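Local structure of alpha-galactosidase 1 (Saccharomyces cerevisiae, 3LRM) at residues Met32-Trp37 with Lys67-Asp72; Arg142-Lys147 with Thr177-Phe182. The protein hydrolyses terminal, non-reducing alpha-D-galactose residues from alpha-D-galactosides such as galactose oligosaccharides, galactomannans and galactolipids. The protein carries 2 engineered substitutions. All blocks are in the same frame, centred on the assembly; numbering follows the deposited sequence.

Interaction 1: Met32-Trp37 with Lys67-Asp72; sequences MGWDNW and KYIILD. With GLA (alpha-D-galactopyranose), chain K; FRU (beta-D-fructofuranose), chain B.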
loop_
_atom_site.group_PDB
_atom_site.type_symbol
_atom_site.label_atom_id
_atom_site.label_comp_id
_atom_site.label_asym_id
_atom_site.label_seq_id
_atom_site.Cartn_x
_atom_site.Cartn_y
_atom_site.Cartn_z
ATOM N N MET A 32 13.459 -11.842 29.980
ATOM C CA MET A 32 12.573 -12.892 30.446
ATOM C C MET A 32 11.860 -12.417 31.701
ATOM O O MET A 32 12.407 -11.617 32.461
ATOM C CB MET A 32 13.362 -14.160 30.751
ATOM C CG MET A 32 14.084 -14.759 29.565
ATOM S SD MET A 32 15.099 -16.165 30.026
ATOM C CE MET A 32 13.878 -17.275 30.738
ATOM N N GLY A 33 10.645 -12.911 31.922
ATOM C CA GLY A 33 9.854 -12.476 33.064
ATOM C C GLY A 33 8.376 -12.798 32.986
ATOM O O GLY A 33 7.985 -13.843 32.458
ATOM N N TRP A 34 7.557 -11.890 33.519
ATOM C CA TRP A 34 6.126 -12.131 33.692
ATOM C C TRP A 34 5.310 -10.838 33.597
ATOM O O TRP A 34 5.776 -9.768 33.985
ATOM C CB TRP A 34 5.879 -12.838 35.033
ATOM C CG TRP A 34 4.435 -13.007 35.387
ATOM C CD1 TRP A 34 3.605 -14.023 34.998
ATOM C CD2 TRP A 34 3.642 -12.128 36.191
ATOM N NE1 TRP A 34 2.344 -13.830 35.516
ATOM C CE2 TRP A 34 2.339 -12.672 36.250
ATOM C CE3 TRP A 34 3.906 -10.933 36.864
ATOM C CZ2 TRP A 34 1.307 -12.065 36.959
ATOM C CZ3 TRP A 34 2.878 -10.330 37.568
ATOM C CH2 TRP A 34 1.595 -10.899 37.611
ATOM N N ASP A 35 4.087 -10.964 33.086
ATOM C CA ASP A 35 3.161 -9.846 32.944
ATOM C C ASP A 35 1.754 -10.282 33.357
ATOM O O ASP A 35 1.316 -11.385 33.034
ATOM C CB ASP A 35 3.174 -9.347 31.494
ATOM C CG ASP A 35 2.426 -8.049 31.313
ATOM O OD1 ASP A 35 1.195 -8.035 31.511
ATOM O OD2 ASP A 35 3.069 -7.042 30.950
ATOM N N ASN A 36 1.048 -9.403 34.058
ATOM C CA ASN A 36 -0.286 -9.709 34.601
ATOM C C ASN A 36 -1.462 -9.633 33.608
ATOM O O ASN A 36 -2.573 -10.089 33.915
ATOM C CB ASN A 36 -0.576 -8.787 35.782
ATOM C CG ASN A 36 -0.406 -7.323 35.427
ATOM O OD1 ASN A 36 -1.362 -6.651 35.032
ATOM N ND2 ASN A 36 0.824 -6.831 35.532
ATOM N N TRP A 37 -1.219 -9.061 32.429
ATOM C CA TRP A 37 -2.294 -8.781 31.472
ATOM C C TRP A 37 -3.086 -10.015 31.011
ATOM O O TRP A 37 -4.300 -10.082 31.236
ATOM C CB TRP A 37 -1.778 -7.992 30.257
ATOM C CG TRP A 37 -2.898 -7.461 29.417
ATOM C CD1 TRP A 37 -3.229 -7.842 28.138
ATOM C CD2 TRP A 37 -3.866 -6.475 29.805
ATOM N NE1 TRP A 37 -4.336 -7.140 27.707
ATOM C CE2 TRP A 37 -4.744 -6.296 28.708
ATOM C CE3 TRP A 37 -4.069 -5.716 30.968
ATOM C CZ2 TRP A 37 -5.817 -5.394 28.747
ATOM C CZ3 TRP A 37 -5.137 -4.815 31.005
ATOM C CH2 TRP A 37 -5.995 -4.664 29.900
ATOM N N LYS A 67 13.352 -12.798 35.384
ATOM C CA LYS A 67 13.657 -11.749 36.361
ATOM C C LYS A 67 12.652 -10.604 36.386
ATOM O O LYS A 67 12.429 -10.001 37.428
ATOM C CB LYS A 67 15.039 -11.149 36.088
ATOM C CG LYS A 67 16.200 -12.092 36.275
ATOM C CD LYS A 67 17.445 -11.575 35.535
ATOM C CE LYS A 67 18.568 -12.627 35.552
ATOM N NZ LYS A 67 19.782 -12.202 34.785
ATOM N N TYR A 68 12.074 -10.287 35.234
ATOM C CA TYR A 68 11.249 -9.091 35.102
ATOM C C TYR A 68 9.795 -9.284 35.519
ATOM O O TYR A 68 9.046 -10.045 34.909
ATOM C CB TYR A 68 11.323 -8.542 33.681
ATOM C CG TYR A 68 12.639 -7.887 33.336
ATOM C CD1 TYR A 68 12.891 -6.564 33.690
ATOM C CD2 TYR A 68 13.627 -8.581 32.647
ATOM C CE1 TYR A 68 14.092 -5.952 33.364
ATOM C CE2 TYR A 68 14.833 -7.977 32.317
ATOM C CZ TYR A 68 15.055 -6.664 32.675
ATOM O OH TYR A 68 16.249 -6.064 32.355
ATOM N N ILE A 69 9.412 -8.588 36.581
ATOM C CA ILE A 69 8.024 -8.538 37.008
ATOM C C ILE A 69 7.408 -7.281 36.395
ATOM O O ILE A 69 7.720 -6.154 36.790
ATOM C CB ILE A 69 7.895 -8.564 38.560
ATOM C CG1 ILE A 69 8.588 -9.809 39.145
ATOM C CG2 ILE A 69 6.428 -8.454 38.998
ATOM C CD1 ILE A 69 7.998 -11.150 38.703
ATOM N N ILE A 70 6.555 -7.484 35.402
ATOM C CA ILE A 70 6.015 -6.365 34.650
ATOM C C ILE A 70 4.567 -6.086 35.028
ATOM O O ILE A 70 3.676 -6.911 34.799
ATOM C CB ILE A 70 6.161 -6.575 33.127
ATOM C CG1 ILE A 70 7.588 -7.041 32.795
ATOM C CG2 ILE A 70 5.788 -5.291 32.378
ATOM C CD1 ILE A 70 7.710 -7.785 31.487
ATOM N N LEU A 71 4.362 -4.918 35.631
ATOM C CA LEU A 71 3.032 -4.413 35.931
ATOM C C LEU A 71 2.494 -3.705 34.697
ATOM O O LEU A 71 3.149 -2.825 34.136
ATOM C CB LEU A 71 3.062 -3.457 37.126
ATOM C CG LEU A 71 1.754 -2.752 37.491
ATOM C CD1 LEU A 71 0.722 -3.723 38.045
ATOM C CD2 LEU A 71 2.031 -1.651 38.480
ATOM N N ASP A 72 1.293 -4.096 34.286
ATOM C CA ASP A 72 0.698 -3.600 33.061
ATOM C C ASP A 72 -0.199 -2.371 33.286
ATOM O O ASP A 72 0.134 -1.495 34.079
ATOM C CB ASP A 72 -0.059 -4.728 32.367
ATOM C CG ASP A 72 -0.072 -4.573 30.871
ATOM O OD1 ASP A 72 0.927 -4.952 30.223
ATOM O OD2 ASP A 72 -1.085 -4.070 30.351
HETATM C C1 GLA K . -2.037 -2.948 24.573
HETATM C C2 GLA K . -0.898 -3.965 24.579
HETATM C C3 GLA K . -1.255 -5.137 25.502
HETATM C C4 GLA K . -1.652 -4.639 26.897
HETATM C C5 GLA K . -2.726 -3.547 26.782
HETATM C C6 GLA K . -3.141 -2.965 28.132
HETATM O O2 GLA K . -0.651 -4.410 23.240
HETATM O O3 GLA K . -0.165 -6.064 25.594
HETATM O O4 GLA K . -0.489 -4.138 27.569
HETATM O O5 GLA K . -2.259 -2.502 25.920
HETATM O O6 GLA K . -4.489 -2.486 28.079
HETATM C C1 FRU B . -8.578 -5.443 25.517
HETATM C C2 FRU B . -8.310 -3.940 25.335
HETATM C C3 FRU B . -7.706 -3.355 26.624
HETATM C C4 FRU B . -8.742 -2.411 27.202
HETATM C C5 FRU B . -9.974 -2.596 26.332
HETATM C C6 FRU B . -10.603 -1.250 25.983
HETATM O O1 FRU B . -7.452 -6.156 25.994
HETATM O O2 FRU B . -7.524 -3.781 24.149
HETATM O O3 FRU B . -6.479 -2.682 26.444
HETATM O O4 FRU B . -9.022 -2.774 28.535
HETATM O O5 FRU B . -9.573 -3.312 25.175
HETATM O O6 FRU B . -10.701 -1.042 24.588
#

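Interaction 2: Arg142-Lys147 with Thr177-Phe182; sequences RVDYLK and TGRPVF. Engineered in segment 177-182: V181 (natural residue Ile). With NAG (2-acetamido-2-deoxy-beta-D-glucopyranose), chain O; GLA (alpha-D-galactopyranose), chain K.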
loop_
_atom_site.group_PDB
_atom_site.type_symbol
_atom_site.label_atom_id
_atom_site.label_comp_id
_atom_site.label_asym_id
_atom_site.label_seq_id
_atom_site.Cartn_x
_atom_site.Cartn_y
_atom_site.Cartn_z
ATOM N N ARG A 142 12.224 3.681 41.209
ATOM C CA ARG A 142 13.241 2.628 41.017
ATOM C C ARG A 142 12.821 1.513 40.049
ATOM O O ARG A 142 12.918 0.327 40.366
ATOM C CB ARG A 142 13.722 2.082 42.372
ATOM C CG ARG A 142 14.440 3.139 43.218
ATOM C CD ARG A 142 14.664 2.703 44.662
ATOM N NE ARG A 142 13.410 2.528 45.402
ATOM C CZ ARG A 142 12.669 3.521 45.894
ATOM N NH1 ARG A 142 13.038 4.790 45.737
ATOM N NH2 ARG A 142 11.547 3.243 46.546
ATOM N N VAL A 143 12.375 1.925 38.862
ATOM C CA VAL A 143 11.885 1.028 37.811
ATOM C C VAL A 143 13.019 0.622 36.864
ATOM O O VAL A 143 13.874 1.444 36.525
ATOM C CB VAL A 143 10.711 1.694 37.029
ATOM C CG1 VAL A 143 10.406 0.970 35.724
ATOM C CG2 VAL A 143 9.462 1.765 37.896
ATOM N N ASP A 144 13.014 -0.642 36.440
ATOM C CA ASP A 144 14.096 -1.213 35.627
ATOM C C ASP A 144 13.719 -1.451 34.166
ATOM O O ASP A 144 14.589 -1.739 33.339
ATOM C CB ASP A 144 14.550 -2.546 36.227
ATOM C CG ASP A 144 14.805 -2.461 37.715
ATOM O OD1 ASP A 144 15.642 -1.638 38.132
ATOM O OD2 ASP A 144 14.173 -3.227 38.469
ATOM N N TYR A 145 12.425 -1.329 33.866
ATOM C CA TYR A 145 11.838 -1.817 32.622
ATOM C C TYR A 145 10.565 -1.031 32.321
ATOM O O TYR A 145 9.708 -0.867 33.194
ATOM C CB TYR A 145 11.520 -3.315 32.775
ATOM C CG TYR A 145 10.970 -4.051 31.566
ATOM C CD1 TYR A 145 9.625 -3.941 31.201
ATOM C CD2 TYR A 145 11.782 -4.908 30.824
ATOM C CE1 TYR A 145 9.115 -4.640 30.099
ATOM C CE2 TYR A 145 11.285 -5.611 29.729
ATOM C CZ TYR A 145 9.955 -5.474 29.371
ATOM O OH TYR A 145 9.474 -6.174 28.282
ATOM N N LEU A 146 10.445 -0.543 31.087
ATOM C CA LEU A 146 9.230 0.148 30.659
ATOM C C LEU A 146 8.616 -0.458 29.398
ATOM O O LEU A 146 9.248 -0.492 28.337
ATOM C CB LEU A 146 9.485 1.653 30.471
ATOM C CG LEU A 146 8.298 2.500 29.988
ATOM C CD1 LEU A 146 7.241 2.622 31.078
ATOM C CD2 LEU A 146 8.743 3.873 29.517
ATOM N N LYS A 147 7.383 -0.947 29.534
ATOM C CA LYS A 147 6.582 -1.350 28.385
ATOM C C LYS A 147 5.801 -0.125 27.915
ATOM O O LYS A 147 4.981 0.420 28.662
ATOM C CB LYS A 147 5.643 -2.498 28.757
ATOM C CG LYS A 147 4.706 -2.932 27.638
ATOM C CD LYS A 147 3.772 -4.016 28.118
ATOM C CE LYS A 147 2.763 -4.387 27.055
ATOM N NZ LYS A 147 1.917 -5.537 27.499
ATOM N N THR A 177 17.234 10.587 33.026
ATOM C CA THR A 177 17.105 10.248 34.445
ATOM C C THR A 177 18.350 9.556 34.988
ATOM O O THR A 177 18.476 9.358 36.203
ATOM C CB THR A 177 15.875 9.325 34.742
ATOM O OG1 THR A 177 16.166 7.968 34.369
ATOM C CG2 THR A 177 14.604 9.809 34.049
ATOM N N GLY A 178 19.248 9.161 34.086
ATOM C CA GLY A 178 20.495 8.493 34.467
ATOM C C GLY A 178 20.328 7.069 34.984
ATOM O O GLY A 178 21.322 6.390 35.254
ATOM N N ARG A 179 19.084 6.613 35.129
ATOM C CA ARG A 179 18.819 5.245 35.582
ATOM C C ARG A 179 18.717 4.278 34.405
ATOM O O ARG A 179 18.006 4.552 33.434
ATOM C CB ARG A 179 17.548 5.179 36.434
ATOM C CG ARG A 179 17.218 3.781 36.947
ATOM C CD ARG A 179 16.061 3.795 37.926
ATOM N NE ARG A 179 15.696 2.458 38.399
ATOM C CZ ARG A 179 16.360 1.769 39.330
ATOM N NH1 ARG A 179 17.453 2.271 39.895
ATOM N NH2 ARG A 179 15.927 0.566 39.696
ATOM N N PRO A 180 19.437 3.144 34.484
ATOM C CA PRO A 180 19.314 2.098 33.467
ATOM C C PRO A 180 17.885 1.547 33.413
ATOM O O PRO A 180 17.367 1.049 34.419
ATOM C CB PRO A 180 20.298 1.020 33.945
ATOM C CG PRO A 180 21.271 1.742 34.815
ATOM C CD PRO A 180 20.456 2.810 35.497
ATOM N N VAL A 181 17.245 1.676 32.252
ATOM C CA VAL A 181 15.882 1.179 32.057
ATOM C C VAL A 181 15.772 0.390 30.761
ATOM O O VAL A 181 16.105 0.903 29.688
ATOM C CB VAL A 181 14.824 2.319 32.048
ATOM C CG1 VAL A 181 13.417 1.744 31.919
ATOM C CG2 VAL A 181 14.919 3.164 33.313
ATOM N N PHE A 182 15.314 -0.855 30.874
ATOM C CA PHE A 182 15.043 -1.701 29.716
ATOM C C PHE A 182 13.798 -1.153 29.035
ATOM O O PHE A 182 12.715 -1.138 29.623
ATOM C CB PHE A 182 14.830 -3.154 30.151
ATOM C CG PHE A 182 14.904 -4.151 29.028
ATOM C CD1 PHE A 182 13.910 -4.206 28.046
ATOM C CD2 PHE A 182 15.960 -5.059 28.961
ATOM C CE1 PHE A 182 13.979 -5.147 27.009
ATOM C CE2 PHE A 182 16.034 -6.006 27.927
ATOM C CZ PHE A 182 15.047 -6.048 26.952
HETATM C C1 NAG O . 22.451 7.569 28.157
HETATM C C2 NAG O . 22.725 6.178 28.716
HETATM C C3 NAG O . 24.215 5.873 28.605
HETATM C C4 NAG O . 24.704 6.075 27.168
HETATM C C5 NAG O . 24.340 7.492 26.717
HETATM C C6 NAG O . 24.782 7.796 25.289
HETATM C C7 NAG O . 21.293 5.318 30.514
HETATM C C8 NAG O . 21.023 5.356 31.989
HETATM N N2 NAG O . 22.305 6.085 30.103
HETATM O O3 NAG O . 24.472 4.563 29.064
HETATM O O4 NAG O . 26.098 5.875 27.104
HETATM O O5 NAG O . 22.934 7.674 26.830
HETATM O O6 NAG O . 24.032 8.893 24.815
HETATM O O7 NAG O . 20.603 4.611 29.769
HETATM C C1 GLA K . -2.037 -2.948 24.573
HETATM C C2 GLA K . -0.898 -3.965 24.579
HETATM C C3 GLA K . -1.255 -5.137 25.502
HETATM C C4 GLA K . -1.652 -4.639 26.897
HETATM C C5 GLA K . -2.726 -3.547 26.782
HETATM C C6 GLA K . -3.141 -2.965 28.132
HETATM O O2 GLA K . -0.651 -4.410 23.240
HETATM O O3 GLA K . -0.165 -6.064 25.594
HETATM O O4 GLA K . -0.489 -4.138 27.569
HETATM O O5 GLA K . -2.259 -2.502 25.920
HETATM O O6 GLA K . -4.489 -2.486 28.079
HETATM O O HOH W 1 17.277 -0.511 36.579
#

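Interaction 1: Met32-Trp37 with Lys67-Asp72
Strands 32-35 and 68-70 run parallel, their axes 22° apart, and pair G33 with Y68, W34 with I69 and D35 with I70. The backbone hydrogen bonds run from Y68 N to M32 O, from W34 N to Y68 O and from I70 N to W34 O. The two are neighbouring strands of a TIM barrel, joined by a beta-alpha-beta crossover through helix 46-58. Glycine suits position 33 because a side chain there would run into Y68 O, which G33 CA approaches to 3.2 Å. W34 and I69 point together toward that helix: I69 CG2 lies at the edge of the indole, 4.1 Å from W34 CE3, and W34 NE1 is hydrogen-bonded to the carbonyl of A294. These large apolar groups suit the layer between sheet and helix. D35, Y68 and I70 project from the other face, where the CG2 branch of I70 packs on D35 OD2. At the C-terminal end of the strands the chemistry turns polar. D35 OD1 accepts from W37 N (2.8 Å), capping the turn that leads into helix 37-40. With its CG anti to the backbone N (chi1 -168°), W37 lays its indole beside the sugars. Galactose C6 and O6 lie over one ring face, while fructose O1 meets the edge in plane; D72 OD2 lies 3.5 Å from W37 CE3. D72 OD2 in turn accepts a hydrogen bond from galactose O4 (2.8 Å). D72 OD1 and D35 OD2 stand 3.1 Å apart, their carboxylate planes turned 69° from each other. K147 NZ forms a salt bridge with D72 OD1 and a long, weak ion pair with D35 OD2, so its positive charge probably offsets their mutual repulsion and steadies the acceptor that recognises galactose.

Interaction 2: Arg142-Lys147 with Thr177-Phe182
Y145 and F182 lie side by side and point the same way, their ring planes only 18° apart but slid so far that they barely overlap; contact is made at Y145 CE2 and F182 CD1, 3.4 Å apart. Both carry CG anti to the backbone N, which keeps these flat rings alongside on one face of the sheet, where they fill the inside of the barrel. The phenol of Y145 reaches beyond this pair, where its OH is hydrogen-bonded to Q31. Along the backbone, F182 N donates to D144 O (2.7 Å) and L146 N to F182 O (2.8 Å), making Y145 and F182 a parallel bridge. Here strand 182-185 joins strand 145-149 in the TIM barrel, after the crossover through helix 160-176. L146 CB approaches CG1 of V181, an engineered valine, and both side chains pack on that helix. R179, extended from CG to NE, reaches from the loop after helix 160-176 to residues 142-144, long enough to serve a carbonyl and a carboxylate at once. Its NE donates to V143 O (2.8 Å) from above the carbonyl plane, while NH2 forms a salt bridge with D144 OD1 (2.7 Å), the carboxylate and guanidinium planes standing 41° apart. R142 CA lies over one guanidinium face and a water over the opposite face; that water donates to both D144 OD1 and P180 O. D144 OD2 is held separately by F110 N.

How the interactions relate
Both contacts join neighbouring strands of the same parallel barrel sheet, each across a beta-alpha-beta unit, and both are largely buried. Interaction 1 lies nearer the centre of the chain and its polar end faces the galactose; in interaction 2 the polar cluster round R179 lies at the start of the strands, beside a partly exposed loop. Carboxylates thus serve sugar binding and helix capping in the first, and a salt bridge to a loop arginine in the second. The two meet inside the barrel, where Y68 and I70 pack on Y145, and at the pocket, where K147, further along strand 145-149, reaches the same galactose by donating to O3 and O4.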